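PDB 1ZUD: adenylyltransferase thiF, which catalyses the ATP-dependent adenylation of the C-terminal glycine carboxylate of the sulfur carrier protein ThiS, a step in making the thiazole of thiamin. Local coordinates for residues K25-V31 with I206-S210; L73-D78 with V86-L91; R106-L112 with T131-I135; A216-R220 with S231-R235. All blocks are in the same frame, centred on the assembly; numbering follows the deposited sequence.

Contact 1 of 4, residues K25-V31 with I206-S210; sequences KLLDSQV and IKLLS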
# COMPACT_ATOMS: atom_id res chain seq x y z
N LYS C 25 8.96 19.40 12.98
CA LYS C 25 10.08 18.48 12.76
C LYS C 25 10.07 18.03 11.28
O LYS C 25 11.15 17.92 10.67
CB LYS C 25 9.95 17.24 13.63
CG LYS C 25 9.95 17.48 15.12
CD LYS C 25 9.75 16.13 15.80
CE LYS C 25 9.63 16.25 17.32
NZ LYS C 25 9.39 14.89 17.94
N LEU C 26 8.89 17.76 10.70
CA LEU C 26 8.90 17.38 9.23
C LEU C 26 9.46 18.54 8.43
O LEU C 26 10.29 18.40 7.53
CB LEU C 26 7.47 17.07 8.69
CG LEU C 26 6.80 15.85 9.32
CD1 LEU C 26 5.33 15.71 8.80
CD2 LEU C 26 7.59 14.62 8.95
N LEU C 27 8.98 19.73 8.76
CA LEU C 27 9.41 20.91 8.04
C LEU C 27 10.94 21.16 8.18
O LEU C 27 11.56 21.75 7.32
CB LEU C 27 8.62 22.09 8.55
CG LEU C 27 7.54 22.84 7.78
CD1 LEU C 27 7.25 22.27 6.41
CD2 LEU C 27 6.30 22.96 8.69
N ASP C 28 11.53 20.71 9.29
CA ASP C 28 12.95 20.89 9.53
C ASP C 28 13.78 19.69 9.04
O ASP C 28 14.99 19.66 9.20
CB ASP C 28 13.23 21.00 11.04
CG ASP C 28 12.62 22.26 11.68
OD1 ASP C 28 12.38 23.28 10.97
OD2 ASP C 28 12.39 22.22 12.92
N SER C 29 13.14 18.69 8.46
CA SER C 29 13.90 17.52 8.03
C SER C 29 14.36 17.53 6.59
O SER C 29 13.85 18.31 5.73
CB SER C 29 13.05 16.28 8.20
OG SER C 29 12.58 16.19 9.51
N GLN C 30 15.24 16.57 6.31
CA GLN C 30 15.74 16.40 4.96
C GLN C 30 15.69 14.94 4.56
O GLN C 30 16.19 14.05 5.27
CB GLN C 30 17.20 16.96 4.82
CG GLN C 30 17.71 16.71 3.35
CD GLN C 30 19.01 17.43 3.02
OE1 GLN C 30 19.25 18.56 3.47
NE2 GLN C 30 19.84 16.79 2.22
N VAL C 31 15.10 14.67 3.40
CA VAL C 31 14.99 13.27 2.94
C VAL C 31 15.63 13.13 1.58
O VAL C 31 15.45 13.98 0.68
CB VAL C 31 13.48 12.81 2.84
CG1 VAL C 31 13.37 11.43 2.12
CG2 VAL C 31 12.89 12.65 4.25
N ILE C 206 7.65 9.45 7.41
CA ILE C 206 6.93 10.42 8.20
C ILE C 206 6.93 10.01 9.65
O ILE C 206 7.09 10.86 10.52
CB ILE C 206 5.47 10.55 7.69
CG1 ILE C 206 5.54 11.17 6.28
CG2 ILE C 206 4.63 11.42 8.61
CD1 ILE C 206 4.27 10.99 5.46
N LYS C 207 6.75 8.73 9.90
CA LYS C 207 6.76 8.24 11.29
C LYS C 207 8.15 8.43 11.91
O LYS C 207 8.27 8.89 13.08
CB LYS C 207 6.35 6.75 11.37
CG LYS C 207 4.84 6.54 11.08
CD LYS C 207 4.41 5.09 11.31
CE LYS C 207 5.14 4.15 10.35
NZ LYS C 207 4.73 2.74 10.58
N LEU C 208 9.19 8.11 11.13
CA LEU C 208 10.53 8.25 11.67
C LEU C 208 10.87 9.70 11.94
O LEU C 208 11.41 10.03 13.00
CB LEU C 208 11.57 7.67 10.72
CG LEU C 208 12.99 8.16 11.04
CD1 LEU C 208 13.57 7.37 12.20
CD2 LEU C 208 13.83 7.99 9.83
N LEU C 209 10.55 10.60 10.98
CA LEU C 209 10.87 11.99 11.15
C LEU C 209 10.01 12.69 12.20
O LEU C 209 10.45 13.64 12.84
CB LEU C 209 10.77 12.73 9.82
CG LEU C 209 11.74 12.19 8.74
CD1 LEU C 209 11.34 12.76 7.38
CD2 LEU C 209 13.14 12.54 9.08
N SER C 210 8.78 12.24 12.41
CA SER C 210 7.98 12.97 13.38
C SER C 210 8.13 12.35 14.77
O SER C 210 7.60 12.84 15.73
CB SER C 210 6.52 13.00 12.94
OG SER C 210 6.01 11.70 12.86

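Contact 2 of 4, residues L73-D78 with V86-L91; sequences LFTTED and VSQQRL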
# COMPACT_ATOMS: atom_id res chain seq x y z
N LEU C 73 4.00 10.68 -11.33
CA LEU C 73 4.35 12.07 -11.23
C LEU C 73 4.55 12.68 -12.62
O LEU C 73 4.44 13.89 -12.77
CB LEU C 73 5.66 12.19 -10.44
CG LEU C 73 6.27 13.53 -10.05
CD1 LEU C 73 5.15 14.26 -9.24
CD2 LEU C 73 7.59 13.33 -9.16
N PHE C 74 4.80 11.85 -13.63
CA PHE C 74 5.10 12.30 -14.99
C PHE C 74 3.92 12.30 -15.99
O PHE C 74 2.91 11.71 -15.72
CB PHE C 74 6.23 11.41 -15.55
CG PHE C 74 7.37 11.24 -14.59
CD1 PHE C 74 7.90 10.00 -14.33
CD2 PHE C 74 7.94 12.36 -13.96
CE1 PHE C 74 8.99 9.86 -13.45
CE2 PHE C 74 9.02 12.24 -13.09
CZ PHE C 74 9.54 10.98 -12.84
N THR C 75 4.06 12.99 -17.11
CA THR C 75 2.97 12.98 -18.08
C THR C 75 3.54 12.81 -19.48
O THR C 75 4.77 12.78 -19.69
CB THR C 75 2.13 14.28 -18.05
OG1 THR C 75 2.91 15.35 -18.55
CG2 THR C 75 1.68 14.61 -16.64
N THR C 76 2.65 12.69 -20.45
CA THR C 76 3.10 12.51 -21.82
C THR C 76 3.93 13.72 -22.26
O THR C 76 4.84 13.57 -23.06
CB THR C 76 1.85 12.29 -22.77
OG1 THR C 76 1.29 11.01 -22.50
CG2 THR C 76 2.25 12.27 -24.22
N GLU C 77 3.64 14.89 -21.71
CA GLU C 77 4.40 16.10 -22.08
C GLU C 77 5.83 16.07 -21.54
O GLU C 77 6.67 16.85 -21.97
CB GLU C 77 3.70 17.37 -21.55
CG GLU C 77 2.33 17.65 -22.16
CD GLU C 77 1.17 17.16 -21.28
OE1 GLU C 77 1.23 16.00 -20.77
OE2 GLU C 77 0.19 17.93 -21.10
N ASP C 78 6.12 15.18 -20.60
CA ASP C 78 7.47 15.15 -20.08
C ASP C 78 8.36 14.16 -20.77
O ASP C 78 9.52 14.04 -20.40
CB ASP C 78 7.46 14.79 -18.60
CG ASP C 78 6.65 15.78 -17.78
OD1 ASP C 78 6.85 17.00 -17.96
OD2 ASP C 78 5.82 15.34 -16.95
N VAL C 86 12.14 17.21 -14.04
CA VAL C 86 10.69 17.13 -14.20
C VAL C 86 10.03 16.95 -12.82
O VAL C 86 9.02 17.58 -12.51
CB VAL C 86 10.29 15.89 -15.12
CG1 VAL C 86 8.80 15.63 -15.05
CG2 VAL C 86 10.72 16.15 -16.58
N SER C 87 10.59 16.06 -12.00
CA SER C 87 10.08 15.78 -10.65
C SER C 87 10.13 17.04 -9.79
O SER C 87 9.16 17.37 -9.11
CB SER C 87 10.94 14.67 -9.96
OG SER C 87 10.77 13.39 -10.60
N GLN C 88 11.26 17.74 -9.82
CA GLN C 88 11.41 18.99 -9.05
C GLN C 88 10.35 19.99 -9.53
O GLN C 88 9.67 20.60 -8.71
CB GLN C 88 12.84 19.56 -9.27
CG GLN C 88 13.19 20.96 -8.67
CD GLN C 88 14.60 21.41 -9.06
OE1 GLN C 88 14.96 21.44 -10.25
NE2 GLN C 88 15.42 21.74 -8.06
N GLN C 89 10.13 20.08 -10.85
CA GLN C 89 9.14 21.05 -11.34
C GLN C 89 7.70 20.68 -10.99
O GLN C 89 6.90 21.51 -10.58
CB GLN C 89 9.30 21.19 -12.87
CG GLN C 89 10.63 21.80 -13.21
CD GLN C 89 10.88 21.96 -14.69
OE1 GLN C 89 10.11 21.46 -15.52
NE2 GLN C 89 11.97 22.64 -15.04
N ARG C 90 7.36 19.41 -11.16
CA ARG C 90 6.01 18.99 -10.82
C ARG C 90 5.73 19.09 -9.31
O ARG C 90 4.63 19.50 -8.90
CB ARG C 90 5.79 17.57 -11.31
CG ARG C 90 5.65 17.52 -12.84
CD ARG C 90 4.78 18.72 -13.31
NE ARG C 90 4.47 18.72 -14.74
CZ ARG C 90 3.96 17.68 -15.39
NH1 ARG C 90 3.72 16.55 -14.74
NH2 ARG C 90 3.71 17.78 -16.69
N LEU C 91 6.70 18.72 -8.50
CA LEU C 91 6.51 18.76 -7.05
C LEU C 91 6.42 20.21 -6.55
O LEU C 91 5.69 20.49 -5.59
CB LEU C 91 7.65 18.00 -6.35
CG LEU C 91 7.65 16.45 -6.54
CD1 LEU C 91 8.96 15.91 -6.01
CD2 LEU C 91 6.47 15.79 -5.81

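Contact 3 of 4, residues R106-L112 with T131-I135; sequences RLTGEAL and TRQEI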
# COMPACT_ATOMS: atom_id res chain seq x y z
N ARG C 106 23.66 9.25 -11.14
CA ARG C 106 23.63 7.91 -10.55
C ARG C 106 24.57 8.15 -9.39
O ARG C 106 25.78 8.22 -9.58
CB ARG C 106 24.23 6.85 -11.50
CG ARG C 106 24.24 5.42 -10.92
CD ARG C 106 24.72 4.40 -11.95
NE ARG C 106 24.81 3.03 -11.44
CZ ARG C 106 25.79 2.56 -10.65
NH1 ARG C 106 26.79 3.35 -10.27
NH2 ARG C 106 25.77 1.28 -10.26
N LEU C 107 23.99 8.32 -8.22
CA LEU C 107 24.76 8.65 -7.03
C LEU C 107 25.65 7.53 -6.65
O LEU C 107 25.18 6.43 -6.43
CB LEU C 107 23.84 8.93 -5.84
CG LEU C 107 23.14 10.27 -5.75
CD1 LEU C 107 22.24 10.31 -4.50
CD2 LEU C 107 24.20 11.39 -5.70
N THR C 108 26.93 7.83 -6.56
CA THR C 108 27.88 6.82 -6.16
C THR C 108 29.11 7.50 -5.53
O THR C 108 29.35 8.72 -5.69
CB THR C 108 28.31 5.95 -7.39
OG1 THR C 108 29.18 4.90 -6.95
CG2 THR C 108 29.03 6.79 -8.46
N GLY C 109 29.90 6.70 -4.84
CA GLY C 109 31.10 7.22 -4.22
C GLY C 109 30.92 8.45 -3.37
O GLY C 109 30.01 8.52 -2.53
N GLU C 110 31.78 9.44 -3.61
CA GLU C 110 31.76 10.66 -2.84
C GLU C 110 30.44 11.46 -2.90
O GLU C 110 30.02 12.03 -1.90
CB GLU C 110 32.93 11.54 -3.31
CG GLU C 110 32.98 12.91 -2.74
CD GLU C 110 33.85 13.83 -3.59
OE1 GLU C 110 33.32 14.40 -4.58
OE2 GLU C 110 35.06 13.96 -3.29
N ALA C 111 29.84 11.55 -4.07
CA ALA C 111 28.58 12.29 -4.21
C ALA C 111 27.47 11.55 -3.39
O ALA C 111 26.63 12.19 -2.77
CB ALA C 111 28.16 12.36 -5.69
N LEU C 112 27.49 10.22 -3.41
CA LEU C 112 26.48 9.48 -2.65
C LEU C 112 26.68 9.73 -1.14
O LEU C 112 25.73 10.06 -0.38
CB LEU C 112 26.61 7.97 -2.97
CG LEU C 112 25.83 7.04 -2.04
CD1 LEU C 112 24.31 7.30 -2.18
CD2 LEU C 112 26.14 5.57 -2.39
N THR C 131 23.72 -1.03 -6.71
CA THR C 131 23.43 0.28 -6.16
C THR C 131 22.83 0.17 -4.74
O THR C 131 23.17 0.94 -3.85
CB THR C 131 22.42 1.01 -7.07
OG1 THR C 131 22.95 1.03 -8.40
CG2 THR C 131 22.20 2.41 -6.62
N ARG C 132 21.91 -0.78 -4.54
CA ARG C 132 21.31 -0.94 -3.25
C ARG C 132 22.40 -1.29 -2.23
O ARG C 132 22.37 -0.77 -1.11
CB ARG C 132 20.22 -2.03 -3.27
CG ARG C 132 18.91 -1.64 -4.05
CD ARG C 132 17.97 -2.84 -4.19
NE ARG C 132 16.73 -2.53 -4.91
CZ ARG C 132 15.70 -1.87 -4.37
NH1 ARG C 132 15.74 -1.43 -3.10
NH2 ARG C 132 14.61 -1.67 -5.07
N GLN C 133 23.34 -2.15 -2.58
CA GLN C 133 24.39 -2.45 -1.59
C GLN C 133 25.23 -1.20 -1.28
O GLN C 133 25.59 -0.96 -0.11
CB GLN C 133 25.31 -3.58 -2.09
CG GLN C 133 24.59 -4.89 -2.27
CD GLN C 133 24.32 -5.59 -0.94
OE1 GLN C 133 24.58 -5.03 0.13
NE2 GLN C 133 23.78 -6.81 -1.01
N GLU C 134 25.49 -0.37 -2.30
CA GLU C 134 26.31 0.82 -2.09
C GLU C 134 25.60 1.81 -1.15
O GLU C 134 26.22 2.43 -0.31
CB GLU C 134 26.68 1.54 -3.44
CG GLU C 134 28.10 2.18 -3.36
CD GLU C 134 28.42 3.31 -4.38
OE1 GLU C 134 27.91 3.28 -5.52
OE2 GLU C 134 29.21 4.22 -4.04
N ILE C 135 24.28 1.98 -1.32
CA ILE C 135 23.51 2.87 -0.49
C ILE C 135 23.48 2.40 0.98
O ILE C 135 23.61 3.20 1.91
CB ILE C 135 22.04 2.99 -1.03
CG1 ILE C 135 22.04 3.74 -2.38
CG2 ILE C 135 21.15 3.75 -0.04
CD1 ILE C 135 20.67 3.50 -3.21
O HOH W 1 29.97 5.14 -1.79

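Contact 4 of 4, residues A216-R220 with S231-R235; sequences AGELR and SLALR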
# COMPACT_ATOMS: atom_id res chain seq x y z
N ALA C 216 10.71 -1.34 13.46
CA ALA C 216 11.76 -1.24 12.46
C ALA C 216 12.49 -2.59 12.53
O ALA C 216 12.27 -3.37 13.48
CB ALA C 216 12.70 -0.04 12.78
N GLY C 217 13.32 -2.91 11.54
CA GLY C 217 14.05 -4.18 11.59
C GLY C 217 13.17 -5.39 11.36
O GLY C 217 13.36 -6.48 11.91
N GLU C 218 12.21 -5.17 10.48
CA GLU C 218 11.21 -6.14 10.11
C GLU C 218 11.14 -6.18 8.57
O GLU C 218 11.05 -5.13 7.97
CB GLU C 218 9.93 -5.55 10.69
CG GLU C 218 8.73 -6.36 10.83
CD GLU C 218 7.67 -5.54 11.59
OE1 GLU C 218 7.32 -4.42 11.12
OE2 GLU C 218 7.22 -6.02 12.66
N LEU C 219 11.17 -7.36 7.95
CA LEU C 219 11.05 -7.43 6.51
C LEU C 219 9.54 -7.66 6.24
O LEU C 219 8.95 -8.58 6.79
CB LEU C 219 11.90 -8.58 5.93
CG LEU C 219 11.66 -8.86 4.45
CD1 LEU C 219 12.16 -7.65 3.64
CD2 LEU C 219 12.39 -10.16 4.02
N ARG C 220 8.91 -6.76 5.46
CA ARG C 220 7.49 -6.88 5.14
C ARG C 220 7.36 -7.33 3.68
O ARG C 220 7.92 -6.73 2.78
CB ARG C 220 6.83 -5.54 5.43
CG ARG C 220 6.80 -5.29 6.94
CD ARG C 220 6.76 -3.81 7.31
NE ARG C 220 5.56 -3.15 6.76
CZ ARG C 220 5.33 -1.84 6.82
NH1 ARG C 220 6.20 -1.02 7.42
NH2 ARG C 220 4.24 -1.34 6.25
N SER C 231 5.26 -10.48 7.93
CA SER C 231 6.32 -9.69 8.54
C SER C 231 7.31 -10.66 9.11
O SER C 231 6.92 -11.55 9.89
CB SER C 231 5.77 -8.82 9.68
OG SER C 231 5.03 -7.71 9.15
N LEU C 232 8.58 -10.49 8.76
CA LEU C 232 9.64 -11.39 9.26
C LEU C 232 10.64 -10.56 10.06
O LEU C 232 11.00 -9.46 9.65
CB LEU C 232 10.34 -12.07 8.08
CG LEU C 232 9.35 -12.78 7.13
CD1 LEU C 232 10.11 -13.23 5.86
CD2 LEU C 232 8.71 -14.01 7.88
N ALA C 233 11.08 -11.08 11.20
CA ALA C 233 12.04 -10.34 12.02
C ALA C 233 13.39 -10.50 11.38
O ALA C 233 13.83 -11.64 11.14
CB ALA C 233 12.06 -10.94 13.48
N LEU C 234 14.08 -9.38 11.10
CA LEU C 234 15.40 -9.42 10.50
C LEU C 234 16.40 -9.91 11.59
O LEU C 234 16.07 -9.93 12.78
CB LEU C 234 15.81 -8.02 10.02
CG LEU C 234 15.01 -7.57 8.75
CD1 LEU C 234 15.27 -6.11 8.44
CD2 LEU C 234 15.45 -8.45 7.58
N ARG C 235 17.61 -10.28 11.19
CA ARG C 235 18.61 -10.72 12.19
C ARG C 235 19.99 -10.36 11.67
O ARG C 235 20.34 -10.68 10.54
CB ARG C 235 18.54 -12.25 12.38
CG ARG C 235 19.63 -12.85 13.32
CD ARG C 235 19.21 -12.86 14.81
NE ARG C 235 20.28 -13.33 15.71
CZ ARG C 235 21.23 -12.57 16.27
NH1 ARG C 235 21.28 -11.25 16.04
NH2 ARG C 235 22.15 -13.11 17.06
O HOH W 2 4.90 -5.45 10.38

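Contact 1 of 4, residues K25-V31 with I206-S210
L209 sits at the heart of a mostly apolar helix-against-helix-and-strand contact: residues 206-210 of helix 191-210 pack into the corner where helix 19-27 gives way to strand 30-34. Its side chain, with CG anti to the carbonyl carbon (chi1 -61°), drops into that corner and is met by L26, S29 and V31. L209 CB meets L26 CD2 at 3.8 Å, the two leucines crossing obliquely. Further out, L209 CD2 lies against S29, 3.7 Å from its OG, and L209 CD1 presses on V31 CG2 at 3.5 Å, tighter than usual for two methyl groups. V31 can meet it because CG2 is the branch set anti to its carbonyl carbon.

The two serine hydroxyls turn back into their own segments. S29 OG gives its proton to K25 O at 2.5 Å, tying the link residue S29 back to helix 19-27, and can still lie against L209 as a neighbour. S210 OG, in one of its two modelled positions, likewise turns back to I206 O at 2.7 Å; that carbonyl also takes the S210 N-H, and the two donors reach it from opposite faces of its plane. Across the contact the polar link is slight: the extended chain of K25 runs alongside L209 O toward S210, and its NZ makes a weak bond to S210 O, 3.5 Å away.

In the Rossmann-like core of this family, V31 and L209 also both rest on V121 of strand 121-124, while I206 leans on L47 and A50 of helix 40-50 and meets P192 of the second subunit.

Contact 2 of 4, residues L73-D78 with V86-L91
R90 and D78 approach from opposite directions, and their flat ends meet at a steep angle: the carboxylate and guanidinium planes are 59° apart. D78 OD2 lies over one face of the guanidinium, 3.2 Å from R90 NH2, so this salt bridge rests on charge, with no N-H aimed at the oxygen. The N-H of NH2 goes instead to T75 OG1, which lies at the edge of the guanidinium and in its plane (3.2 Å, 166° at the hydrogen). A bend at chi2 (-41°) turns the arginine chain toward the loop. Other bonds hold the carboxylate in place: D78 OD2 takes the backbone N-H of T75 at 2.9 Å, and D78 OD1 has a further salt bridge to R81.

In the Rossmann-like half of the protein, the loop after strand 54-58, with its 3-10 turn at 76-78, thus lies against the next helix, 83-94, which begins with the ATP-binding K83. Below the charged end the packing turns apolar. The F74 ring offers its edge to S87, with F74 CE2 3.3 Å from S87 OG, a hydroxyl that is itself bonded to K83 O; V86 CG1 touches the same ring at CD2 (3.6 Å). L73 splits its branches, CD2 against S87 and CD1 touching both R90 CB and L91 CD2, each 4.0 Å away, and its side chain crosses that of L91 at about a right angle. On the subunit interface, T75 and E77 pack on Q93 of the second subunit.

Contact 3 of 4, residues R106-L112 with T131-I135
The carboxylate of E134 faces T108 and G109, and each oxygen uses its syn lone pair. OE1 takes the hydroxyl proton of T108 OG1 at 2.5 Å; OE2 takes the backbone N-H of G109 at 2.7 Å and 162°. Two donors from adjacent residues therefore hold the flat group at both of its oxygens, and a water adds a third bond, donating to OE2 from 2.5 Å while linking weakly to G109 O. The threonine reaches over because its OG1 stands anti to its own backbone N (chi1 -176°). The other flat group, the guanidinium of R106, comes obliquely toward T131: NH2 is 3.4 Å from OG1, at too poor an angle to bond, and that hydroxyl is bonded to N128 instead.

Beneath the carboxylate, L112 slides past E134 in the opposite direction, CD2 3.7 Å from OE2, and its CD1 touches I135 CG1 at 4.2 Å. Both L112 and I135 rest on I34 of strand 30-34.

L107 and T131 belong to the ATP site, so this contact joins two segments that contribute to it. The O-H and N-H donors, with R106 NH1 4.9 Å from E134 OE1, would probably favour the charged form of this carboxylate.

Contact 4 of 4, residues A216-R220 with S231-R235
L234 reaches back over G217 and L219 at the open end of a β-hairpin. Its CB lies 3.5 Å from G217 O, and CG stays over the same carbonyl. From there the branches part: CD1 rests on G217 C and on E218 N, 3.8 Å away, while CD2 meets CB of L219 at 3.9 Å. With CG anti to the carbonyl carbon (chi1 -72°), the chain folds over the neighbouring strand. Its own N-H bonds to G217 O at 3.1 Å.

Beyond this the pairing is regular. L219 and L232 form a hydrogen-bonded antiparallel pair, N to O 2.7 Å from L219 to L232 and 2.8 Å in return. On their face of the sheet the two leucines touch and both pack on F60 of the ThiS chain. The opposite face carries E218 and S231, CG to CB 4.0 Å, and one water joins them, 2.6 Å from S231 OG and weakly bonded to E218 OE1. R220, beside S231, sends its guanidinium to E204.

This is the antiparallel hairpin of strands 218-223 and 228-233 at one end of the ThiF sheet, where the backbone of A233 also bonds to ThiS.

In the fold
Contacts 1 and 2 are both largely buried, but they differ in chemistry: contact 1 is carried by methyl groups round strand 30-34, contact 2 by a salt bridge above an apolar floor. Contacts 3 and 4 are only partly buried. Contact 3 relies on a carboxylate held by two donors beside ATP-binding residues, contact 4 on backbone pairing at the sheet's edge, against ThiS. Strand 30-34 belongs to contact 1 and lies under contact 3, and contacts 2 and 3 are each nested in the long loop that contact 1 closes. Contacts 2 and 4 lie farthest apart, centres about 34 Å from each other.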